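RagB/SusD domain protein (Flavobacterium johnsoniae, PDB 5J90) binds chitin as a SusD-like protein, probably helping to capture the polymer at the outer membrane for the bacterium's chitin-utilization system. Local coordinates at residues A[131-136]-A[466-471]; A[171-176]-A[231-236]; A[352-357]-A[405-410]. All blocks are in the same frame, centred on the assembly; numbering follows the deposited sequence.

Contact 1 of 3, residues A[131-136]-A[466-471]; sequences TDTFGP and RRINFV
R467 and I468 dock on T133 and F134, where helix 113-134 ends in the mostly helical SusD-like fold, and hold the last carbonyls of that helix. I468 N gives a nearly straight bond to T133 O (2.9 Å, N-H...O 169°). The carbonyl of F134 is gripped side-on by one guanidinium: R467 NE and R467 NH2 both lie 3.0 Å from F134 O, NH2 in the carbonyl plane and NE above it. The guanidinium at the helix C-terminus probably interacts favourably with the helix dipole, and D493, salt-bridged to R467 NH1, would partly balance that charge. G135, the next residue, leaves the helix with a positive phi of 93°.

Packing is tightest around the F134 ring. One face takes the methyl of its own neighbour T133, whose CG2 also runs alongside I468 (CG2 to CD1 3.6 Å). N469 O meets the ring at its edge, in plane, 3.3 Å from F134 CE1. V471 reaches the same carbon, its CG1 3.6 Å from F134 CE1, the two side chains crossing at about a right angle. Helix 83-108 supports this cluster through I89 and W90.

Looser are the apolar contact of P136 and the surroundings of N469. The P136 and F470 side chains cross at about a right angle, P136 CD no closer than 4.0 Å to F470 CZ, and helix 479-489 covers this pair. N469, partly exposed, starts away from the helix end at CB, and its ND2 bonds to D83. P136 O, buried like I468 O without a polar partner, comes within 3.4 Å of F470 CE1 at the ring edge. F470 CG, anti to the carbonyl carbon (chi1 -63°), turns the ring back toward P136, and R467 NH2 lies close over its centre, 3.4 Å above the plane.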
# COMPACT_ATOMS: atom_id res chain seq x y z
N THR A 131 -7.46 -14.87 3.13
CA THR A 131 -7.20 -13.54 2.57
C THR A 131 -5.88 -12.95 3.07
O THR A 131 -5.19 -12.26 2.32
CB THR A 131 -8.38 -12.56 2.75
OG1 THR A 131 -8.02 -11.29 2.19
CG2 THR A 131 -8.70 -12.34 4.22
N ASP A 132 -5.50 -13.26 4.30
CA ASP A 132 -4.22 -12.79 4.79
C ASP A 132 -3.04 -13.39 4.03
O ASP A 132 -1.95 -12.82 4.03
CB ASP A 132 -4.08 -13.07 6.29
CG ASP A 132 -4.95 -12.17 7.13
OD1 ASP A 132 -5.54 -11.19 6.60
OD2 ASP A 132 -5.04 -12.44 8.34
N THR A 133 -3.27 -14.53 3.37
CA THR A 133 -2.23 -15.19 2.59
C THR A 133 -2.18 -14.69 1.14
O THR A 133 -1.10 -14.43 0.62
CB THR A 133 -2.44 -16.72 2.64
OG1 THR A 133 -2.29 -17.16 4.00
CG2 THR A 133 -1.42 -17.45 1.78
N PHE A 134 -3.34 -14.54 0.51
CA PHE A 134 -3.41 -14.24 -0.92
C PHE A 134 -3.77 -12.80 -1.27
O PHE A 134 -3.44 -12.32 -2.37
CB PHE A 134 -4.39 -15.19 -1.62
CG PHE A 134 -3.94 -16.63 -1.62
CD1 PHE A 134 -3.00 -17.06 -2.55
CD2 PHE A 134 -4.43 -17.53 -0.69
CE1 PHE A 134 -2.55 -18.37 -2.53
CE2 PHE A 134 -3.98 -18.84 -0.67
CZ PHE A 134 -3.05 -19.26 -1.60
N GLY A 135 -4.46 -12.10 -0.36
CA GLY A 135 -5.02 -10.79 -0.66
C GLY A 135 -6.46 -10.94 -1.14
O GLY A 135 -7.32 -11.42 -0.40
N PRO A 136 -6.74 -10.54 -2.38
CA PRO A 136 -8.08 -10.82 -2.92
C PRO A 136 -8.37 -12.32 -2.88
O PRO A 136 -7.47 -13.13 -3.14
CB PRO A 136 -7.99 -10.33 -4.37
CG PRO A 136 -6.86 -9.31 -4.35
CD PRO A 136 -5.88 -9.86 -3.36
N ARG A 466 5.56 -11.31 1.26
CA ARG A 466 4.42 -10.49 1.68
C ARG A 466 3.08 -11.17 1.39
O ARG A 466 2.07 -10.85 2.01
CB ARG A 466 4.46 -9.09 1.05
CG ARG A 466 5.80 -8.37 1.20
CD ARG A 466 6.36 -8.34 2.62
NE ARG A 466 5.61 -7.47 3.52
CZ ARG A 466 6.04 -7.06 4.71
NH1 ARG A 466 7.24 -7.41 5.16
NH2 ARG A 466 5.28 -6.27 5.45
N ARG A 467 3.08 -12.12 0.45
CA ARG A 467 1.86 -12.86 0.11
C ARG A 467 2.24 -14.06 -0.73
O ARG A 467 3.39 -14.19 -1.15
CB ARG A 467 0.88 -11.99 -0.70
CG ARG A 467 1.40 -11.63 -2.09
CD ARG A 467 0.41 -10.79 -2.88
NE ARG A 467 -0.75 -11.55 -3.36
CZ ARG A 467 -0.80 -12.18 -4.53
NH1 ARG A 467 0.26 -12.20 -5.34
NH2 ARG A 467 -1.93 -12.77 -4.90
N ILE A 468 1.26 -14.93 -0.97
CA ILE A 468 1.44 -16.02 -1.93
C ILE A 468 0.64 -15.70 -3.18
O ILE A 468 -0.45 -15.10 -3.12
CB ILE A 468 1.06 -17.39 -1.31
CG1 ILE A 468 1.95 -17.66 -0.10
CG2 ILE A 468 1.16 -18.52 -2.35
CD1 ILE A 468 1.68 -18.98 0.62
N ASN A 469 1.20 -16.07 -4.33
CA ASN A 469 0.55 -15.84 -5.63
C ASN A 469 -0.66 -16.73 -5.87
O ASN A 469 -0.77 -17.82 -5.29
CB ASN A 469 1.57 -15.97 -6.77
CG ASN A 469 2.26 -17.32 -6.78
OD1 ASN A 469 2.90 -17.71 -5.80
ND2 ASN A 469 2.12 -18.05 -7.88
N PHE A 470 -1.57 -16.27 -6.72
CA PHE A 470 -2.81 -17.02 -6.98
C PHE A 470 -2.49 -18.42 -7.52
O PHE A 470 -1.48 -18.63 -8.20
CB PHE A 470 -3.72 -16.22 -7.93
CG PHE A 470 -4.19 -14.91 -7.35
CD1 PHE A 470 -4.77 -14.84 -6.10
CD2 PHE A 470 -4.06 -13.73 -8.08
CE1 PHE A 470 -5.22 -13.62 -5.58
CE2 PHE A 470 -4.49 -12.51 -7.57
CZ PHE A 470 -5.07 -12.45 -6.33
N VAL A 471 -3.36 -19.38 -7.21
CA VAL A 471 -2.99 -20.80 -7.34
C VAL A 471 -3.33 -21.44 -8.69
O VAL A 471 -4.16 -20.94 -9.47
CB VAL A 471 -3.60 -21.64 -6.19
CG1 VAL A 471 -3.20 -21.05 -4.84
CG2 VAL A 471 -5.11 -21.74 -6.32

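Contact 2 of 3, residues A[171-176]-A[231-236]; sequences ELTKRI and AQKFGV. With EDO (1,2-ethanediol), chain F.
I176 and F234 come from opposite directions, I176 CD1 set 3.8 Å from CE2 and I176 CG2 3.8 Å from CZ of F234. T173 slides past the same ring, its OG1 near the plane at the edge; that hydroxyl bonds back to V169 O of its own helix, and Q232 NE2 comes within 3.1 Å of T173 OG1. The other ring contact is local: CG of K233 sits over the centre of one F234 face, while K233 CD touches the CG2 methyl of T173 at 3.9 Å and its NZ reaches D177 in a salt bridge. Q232 to G235 form a type I beta turn directly after helix 219-231, set against the end of helix 154-177 at the surface. Q232 folds back at chi2 (-84°), so that OE1 accepts a bond from F234 N (2.9 Å), the donor standing above the plane of the Q232 amide; N204 also donates to that oxygen. Replacing Q232 by an alanine would probably leave the N-H of F234 and N204 ND2 without this shared acceptor and remove the amide from beside T173. Beyond the turn, V236 N donates to O2 of a 1,2-ethanediol (3.0 Å), probably from the crystallisation liquor.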
# COMPACT_ATOMS: atom_id res chain seq x y z
N GLU A 171 -26.96 -12.80 17.21
CA GLU A 171 -27.83 -13.97 17.26
C GLU A 171 -27.57 -14.81 18.51
O GLU A 171 -28.52 -15.17 19.23
CB GLU A 171 -27.65 -14.83 16.00
CG GLU A 171 -28.51 -16.10 15.99
CD GLU A 171 -30.00 -15.81 15.92
OE1 GLU A 171 -30.38 -14.83 15.25
OE2 GLU A 171 -30.78 -16.58 16.52
N LEU A 172 -26.31 -15.11 18.79
CA LEU A 172 -26.01 -15.94 19.96
C LEU A 172 -26.27 -15.20 21.27
O LEU A 172 -26.71 -15.81 22.25
CB LEU A 172 -24.58 -16.46 19.91
CG LEU A 172 -24.29 -17.43 18.76
CD1 LEU A 172 -22.83 -17.84 18.80
CD2 LEU A 172 -25.21 -18.65 18.81
N THR A 173 -26.00 -13.90 21.30
CA THR A 173 -26.23 -13.11 22.51
C THR A 173 -27.72 -13.07 22.83
O THR A 173 -28.11 -13.16 24.00
CB THR A 173 -25.65 -11.69 22.38
OG1 THR A 173 -24.22 -11.78 22.26
CG2 THR A 173 -25.99 -10.88 23.61
N LYS A 174 -28.55 -12.96 21.80
CA LYS A 174 -30.00 -13.01 21.97
C LYS A 174 -30.43 -14.31 22.67
O LYS A 174 -31.21 -14.29 23.63
CB LYS A 174 -30.69 -12.90 20.60
CG LYS A 174 -32.20 -13.05 20.63
CD LYS A 174 -32.77 -12.93 19.22
CE LYS A 174 -32.38 -14.13 18.36
NZ LYS A 174 -32.95 -14.03 16.99
N ARG A 175 -29.89 -15.43 22.21
CA ARG A 175 -30.23 -16.73 22.79
C ARG A 175 -29.71 -16.89 24.21
O ARG A 175 -30.39 -17.45 25.07
CB ARG A 175 -29.74 -17.86 21.87
CG ARG A 175 -30.48 -17.86 20.55
CD ARG A 175 -29.89 -18.84 19.55
NE ARG A 175 -30.55 -18.70 18.26
CZ ARG A 175 -31.48 -19.53 17.80
NH1 ARG A 175 -31.85 -20.60 18.51
NH2 ARG A 175 -32.03 -19.30 16.62
N ILE A 176 -28.51 -16.38 24.47
CA ILE A 176 -27.96 -16.42 25.81
C ILE A 176 -28.82 -15.60 26.77
O ILE A 176 -29.14 -16.05 27.87
CB ILE A 176 -26.51 -15.89 25.84
CG1 ILE A 176 -25.61 -16.79 24.99
CG2 ILE A 176 -25.99 -15.80 27.28
CD1 ILE A 176 -24.32 -16.12 24.56
N ALA A 231 -16.10 -3.77 24.04
CA ALA A 231 -17.34 -3.22 24.61
C ALA A 231 -18.49 -4.23 24.69
O ALA A 231 -19.43 -4.03 25.48
CB ALA A 231 -17.78 -1.99 23.82
N GLN A 232 -18.44 -5.28 23.88
CA GLN A 232 -19.51 -6.27 23.86
C GLN A 232 -19.64 -6.85 25.27
O GLN A 232 -18.65 -6.97 25.99
CB GLN A 232 -19.19 -7.37 22.83
CG GLN A 232 -20.41 -8.09 22.26
CD GLN A 232 -20.91 -9.25 23.12
OE1 GLN A 232 -20.15 -9.86 23.87
NE2 GLN A 232 -22.20 -9.54 23.01
N LYS A 233 -20.86 -7.23 25.64
CA LYS A 233 -21.12 -7.60 27.04
C LYS A 233 -20.28 -8.75 27.59
O LYS A 233 -20.08 -8.84 28.80
CB LYS A 233 -22.62 -7.85 27.29
CG LYS A 233 -23.17 -9.09 26.64
CD LYS A 233 -24.68 -9.19 26.83
CE LYS A 233 -25.06 -9.33 28.28
NZ LYS A 233 -26.54 -9.45 28.42
N PHE A 234 -19.77 -9.62 26.72
CA PHE A 234 -18.93 -10.73 27.16
C PHE A 234 -17.44 -10.45 27.00
O PHE A 234 -16.59 -11.20 27.50
CB PHE A 234 -19.34 -12.03 26.47
CG PHE A 234 -20.79 -12.38 26.65
CD1 PHE A 234 -21.31 -12.54 27.93
CD2 PHE A 234 -21.64 -12.51 25.57
CE1 PHE A 234 -22.64 -12.85 28.11
CE2 PHE A 234 -22.98 -12.81 25.75
CZ PHE A 234 -23.48 -12.98 27.03
N GLY A 235 -17.12 -9.35 26.32
CA GLY A 235 -15.74 -8.94 26.10
C GLY A 235 -14.88 -9.96 25.39
O GLY A 235 -15.37 -10.85 24.68
N VAL A 236 -13.57 -9.82 25.57
CA VAL A 236 -12.62 -10.72 24.91
C VAL A 236 -12.05 -11.74 25.89
O VAL A 236 -12.36 -11.72 27.10
CB VAL A 236 -11.51 -9.93 24.16
CG1 VAL A 236 -12.13 -9.04 23.07
CG2 VAL A 236 -10.65 -9.11 25.13
C1 EDO F . -12.41 -7.48 29.43
O1 EDO F . -13.56 -8.20 29.90
C2 EDO F . -12.14 -7.84 27.98
O2 EDO F . -13.17 -7.32 27.14

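Contact 3 of 3, residues A[352-357]-A[405-410]; sequences TAQELY and VAWDAA
W407 lays one face of its indole against the first turn of helix 353-368, over A353 and Q354, while Y357 approaches the six-membered ring at CE3 and CZ3. Q354 is fully extended, CG anti to the backbone N (chi1 -175°) and chi2 likewise extended, which carries the chain across the indole instead of past it. Its CB stands 3.5 Å from the centroid of the five-membered ring, almost on the normal, a CH-pi contact, and CG comes to 3.3 Å from W407 CG. The terminal amide is turned only 14° from the indole plane, and its NE2 bonds to E358 one helical turn on. A353 CB adds a contact of 3.8 Å to W407 CH2. The W407 side chain takes up this position with its CG anti to the backbone N as well. Y357 lies obliquely to the indole, planes 49° apart, with CD2 3.6 Å from W407 CE3. Its hydroxyl goes beyond the indole to V405, OH donating to V405 O at 2.6 Å on an in-plane lone pair. T352 and E355 form a capping box that starts the helix, and helix 413-428 flanks Y357 and W407. The chemistry is thus mostly dispersion and CH-pi contact over the indole, with one short bond that ties the tyrosine hydroxyl to the loop backbone, while the indole packs against the ring.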
# COMPACT_ATOMS: atom_id res chain seq x y z
N THR A 352 -4.03 -0.29 31.32
CA THR A 352 -2.90 0.40 30.72
C THR A 352 -2.12 -0.58 29.84
O THR A 352 -2.19 -1.80 30.03
CB THR A 352 -1.95 0.96 31.78
OG1 THR A 352 -1.37 -0.12 32.52
CG2 THR A 352 -2.69 1.91 32.74
N ALA A 353 -1.34 -0.05 28.91
CA ALA A 353 -0.49 -0.90 28.08
C ALA A 353 0.41 -1.79 28.93
O ALA A 353 0.56 -2.99 28.65
CB ALA A 353 0.33 -0.06 27.11
N GLN A 354 1.01 -1.23 29.99
CA GLN A 354 1.90 -2.03 30.83
C GLN A 354 1.16 -3.16 31.53
O GLN A 354 1.64 -4.30 31.54
CB GLN A 354 2.67 -1.20 31.86
CG GLN A 354 3.68 -2.08 32.63
CD GLN A 354 4.43 -1.36 33.74
OE1 GLN A 354 4.25 -0.17 33.97
NE2 GLN A 354 5.27 -2.11 34.45
N GLU A 355 -0.01 -2.85 32.10
CA GLU A 355 -0.78 -3.86 32.83
C GLU A 355 -1.16 -5.02 31.91
O GLU A 355 -1.08 -6.19 32.29
CB GLU A 355 -2.07 -3.26 33.40
CG GLU A 355 -1.90 -2.27 34.55
CD GLU A 355 -3.22 -1.60 34.92
OE1 GLU A 355 -4.13 -1.49 34.07
OE2 GLU A 355 -3.34 -1.16 36.09
N LEU A 356 -1.58 -4.68 30.70
CA LEU A 356 -2.07 -5.67 29.74
C LEU A 356 -0.92 -6.52 29.20
O LEU A 356 -1.06 -7.74 29.07
CB LEU A 356 -2.82 -4.96 28.61
CG LEU A 356 -4.14 -4.36 29.10
CD1 LEU A 356 -4.65 -3.31 28.11
CD2 LEU A 356 -5.19 -5.44 29.31
N TYR A 357 0.22 -5.89 28.94
CA TYR A 357 1.44 -6.59 28.54
C TYR A 357 1.84 -7.62 29.59
O TYR A 357 2.09 -8.79 29.27
CB TYR A 357 2.56 -5.57 28.35
CG TYR A 357 3.95 -6.09 28.09
CD1 TYR A 357 4.28 -6.72 26.88
CD2 TYR A 357 4.97 -5.90 29.02
CE1 TYR A 357 5.57 -7.16 26.61
CE2 TYR A 357 6.27 -6.34 28.77
CZ TYR A 357 6.56 -6.96 27.55
OH TYR A 357 7.84 -7.38 27.26
N VAL A 405 12.67 -7.70 28.22
CA VAL A 405 11.28 -7.98 28.56
C VAL A 405 10.64 -6.83 29.33
O VAL A 405 9.52 -6.43 29.05
CB VAL A 405 11.13 -9.28 29.37
CG1 VAL A 405 9.68 -9.48 29.76
CG2 VAL A 405 11.62 -10.48 28.56
N ALA A 406 11.37 -6.29 30.32
CA ALA A 406 10.79 -5.32 31.26
C ALA A 406 10.18 -4.10 30.59
O ALA A 406 10.78 -3.50 29.70
CB ALA A 406 11.85 -4.89 32.28
N TRP A 407 8.99 -3.74 31.05
CA TRP A 407 8.34 -2.53 30.57
C TRP A 407 9.10 -1.30 31.04
O TRP A 407 9.53 -1.21 32.19
CB TRP A 407 6.90 -2.45 31.09
CG TRP A 407 6.10 -1.36 30.43
CD1 TRP A 407 5.85 -0.11 30.91
CD2 TRP A 407 5.46 -1.45 29.15
NE1 TRP A 407 5.09 0.60 30.00
CE2 TRP A 407 4.83 -0.21 28.92
CE3 TRP A 407 5.35 -2.45 28.19
CZ2 TRP A 407 4.11 0.05 27.76
CZ3 TRP A 407 4.63 -2.19 27.03
CH2 TRP A 407 4.01 -0.95 26.84
N ASP A 408 9.27 -0.35 30.13
CA ASP A 408 9.86 0.94 30.43
C ASP A 408 8.87 2.01 29.99
O ASP A 408 8.64 2.18 28.79
CB ASP A 408 11.18 1.09 29.68
CG ASP A 408 11.86 2.43 29.93
OD1 ASP A 408 11.30 3.29 30.64
OD2 ASP A 408 12.98 2.61 29.40
N ALA A 409 8.28 2.72 30.94
CA ALA A 409 7.27 3.72 30.64
C ALA A 409 7.81 4.84 29.75
O ALA A 409 7.05 5.50 29.05
CB ALA A 409 6.68 4.31 31.93
N ALA A 410 9.13 5.04 29.79
CA ALA A 410 9.77 6.14 29.07
C ALA A 410 10.22 5.74 27.67
O ALA A 410 10.74 6.57 26.92
CB ALA A 410 10.95 6.67 29.87

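Contact 1 joins residues 330 apart in sequence, and the segments of contacts 2 and 3 both fall between its two ends. Contact 2 closes before contact 3 opens, so those two follow in series. In space all three are separate: centres lie about 32 Å (1 and 2), 34 Å (1 and 3) and 30 Å (2 and 3) apart, although atoms of contacts 2 and 3 approach to about 8 Å. Contact 1 is buried and contact 2 superficial, yet they use consecutive helices, 113-134 and 154-177. Contact 3, built on helix 353-368, lies across the chain's centre from contact 1. In each, a helix end of the SusD-like fold is tied to a distant loop.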